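Local coordinates for protein homoserine dehydrogenase (Staphylococcus aureus M1064, PDB 4PG7) that catalyses the NAD(P)-dependent interconversion of homoserine and aspartate semialdehyde in the aspartic acid pathway, at residues Ile26-Leu31 / Ile95-Met100. Residues are numbered along the deposited sequence; the frame is centred on the assembly and turned at random.
Sequences IALLGL and IIVEVM
With CG anti to its carbonyl carbon (chi1 -53°), Leu-29 crosses obliquely over Ile-96, and Leu-29 CD1 comes within 3.7 Å of Ile-96 CG2. These side chains sit on one face of two adjacent central strands, 22-29 and 95-98, in the parallel sheet of a Rossmann-type NAD-binding domain, where strand order 3-2-1-4-5-6 supports the assignment. Parallel pairing is evident from the 20° between strand directions and from four alternating backbone hydrogen bonds, among them Val-97 N to Ala-27 O over 2.8 Å. The last, Val-99 N to Leu-29 O, carries the pairing just past the end of strand 95-98. On the same face as Leu-29, Ala-27 CB meets Ile-96 CD1 at 4.1 Å, and helix 106-115 packs there through Trp-109 and Ala-113. Ile-26, Leu-28, Ile-95 and Val-97 occupy the opposite face, against helices 33-53 and 323-339; Ile-26 CG2 approaches Ile-95 CB at 4.0 Å.

Leu-29 CD1 also touches Glu-98 CG, the two side chains crossing at about a right angle. The buried Glu-98 carboxylate is hydrogen-bonded at both oxygens: OE1 to Thr-122 and Asn-124, OE2 to Gly-101 N and, through a bent bond from the anti side and somewhat out of the carboxylate plane, to Met-100 N. Gly-30 is probably the first glycine of a GxGxxG dinucleotide-binding motif; at its phi of 105° a CB would be jammed against Leu-29 O and would also crowd Val-99 O and Met-100 CA. Bends at chi2 and chi3 fold the Met-100 thioether over this glycine, placing Met-100 CE 3.8 Å from Gly-30 N.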
# COMPACT_ATOMS: atom_id res chain seq x y z
N ILE A 26 7.85 -32.88 3.21
CA ILE A 26 6.65 -32.21 2.71
C ILE A 26 6.04 -32.98 1.55
O ILE A 26 6.69 -33.80 0.91
CB ILE A 26 6.94 -30.73 2.32
CG1 ILE A 26 7.66 -30.62 0.97
CG2 ILE A 26 7.75 -30.04 3.39
CD1 ILE A 26 7.76 -29.19 0.46
N ALA A 27 4.77 -32.69 1.31
CA ALA A 27 4.07 -33.16 0.13
C ALA A 27 3.39 -31.99 -0.59
O ALA A 27 2.90 -31.05 0.05
CB ALA A 27 3.07 -34.22 0.51
N LEU A 28 3.35 -32.08 -1.91
CA LEU A 28 2.64 -31.11 -2.75
C LEU A 28 1.37 -31.72 -3.29
O LEU A 28 1.40 -32.86 -3.78
CB LEU A 28 3.46 -30.70 -3.96
CG LEU A 28 4.12 -29.35 -3.85
CD1 LEU A 28 5.30 -29.50 -2.89
CD2 LEU A 28 4.54 -28.88 -5.23
N LEU A 29 0.26 -31.00 -3.16
CA LEU A 29 -0.98 -31.44 -3.76
C LEU A 29 -1.18 -30.57 -4.99
O LEU A 29 -1.56 -29.40 -4.88
CB LEU A 29 -2.15 -31.30 -2.78
CG LEU A 29 -2.01 -31.96 -1.41
CD1 LEU A 29 -3.26 -31.70 -0.59
CD2 LEU A 29 -1.77 -33.46 -1.54
N GLY A 30 -0.89 -31.15 -6.16
CA GLY A 30 -1.00 -30.45 -7.44
C GLY A 30 0.35 -30.04 -8.01
O GLY A 30 1.28 -29.75 -7.28
N LEU A 31 0.45 -30.04 -9.34
CA LEU A 31 1.69 -29.71 -10.01
C LEU A 31 1.40 -28.94 -11.31
O LEU A 31 1.86 -29.32 -12.39
CB LEU A 31 2.50 -30.99 -10.27
CG LEU A 31 4.01 -31.05 -10.12
CD1 LEU A 31 4.63 -31.96 -11.18
CD2 LEU A 31 4.65 -29.70 -10.10
N ILE A 95 4.57 -31.13 6.68
CA ILE A 95 3.83 -30.04 6.04
C ILE A 95 3.21 -30.48 4.72
O ILE A 95 3.85 -31.16 3.91
CB ILE A 95 4.77 -28.85 5.73
CG1 ILE A 95 5.58 -28.44 6.98
CG2 ILE A 95 3.96 -27.67 5.19
CD1 ILE A 95 6.61 -27.36 6.73
N ILE A 96 1.96 -30.06 4.49
CA ILE A 96 1.27 -30.29 3.22
C ILE A 96 1.10 -28.95 2.51
O ILE A 96 0.57 -27.99 3.08
CB ILE A 96 -0.14 -30.87 3.43
CG1 ILE A 96 -0.09 -32.12 4.33
CG2 ILE A 96 -0.79 -31.19 2.10
CD1 ILE A 96 0.64 -33.27 3.72
N VAL A 97 1.57 -28.90 1.28
CA VAL A 97 1.48 -27.69 0.44
C VAL A 97 0.45 -27.95 -0.64
O VAL A 97 0.66 -28.80 -1.51
CB VAL A 97 2.82 -27.36 -0.20
CG1 VAL A 97 2.70 -26.12 -1.08
CG2 VAL A 97 3.87 -27.15 0.89
N GLU A 98 -0.67 -27.25 -0.59
CA GLU A 98 -1.75 -27.49 -1.53
C GLU A 98 -1.83 -26.37 -2.57
O GLU A 98 -2.00 -25.20 -2.24
CB GLU A 98 -3.07 -27.62 -0.77
CG GLU A 98 -4.24 -28.01 -1.64
CD GLU A 98 -5.04 -26.80 -2.10
OE1 GLU A 98 -5.52 -26.05 -1.23
OE2 GLU A 98 -5.18 -26.62 -3.33
N VAL A 99 -1.73 -26.77 -3.83
CA VAL A 99 -1.78 -25.86 -4.98
C VAL A 99 -2.69 -26.46 -6.05
O VAL A 99 -2.49 -26.24 -7.23
CB VAL A 99 -0.38 -25.56 -5.52
CG1 VAL A 99 0.41 -24.74 -4.51
CG2 VAL A 99 0.38 -26.82 -5.86
N MET A 100 -3.69 -27.21 -5.62
CA MET A 100 -4.55 -27.95 -6.51
C MET A 100 -5.74 -27.10 -6.97
O MET A 100 -6.17 -27.22 -8.11
CB MET A 100 -5.08 -29.19 -5.77
CG MET A 100 -5.96 -30.11 -6.60
SD MET A 100 -5.05 -30.99 -7.88
CE MET A 100 -4.39 -32.36 -6.94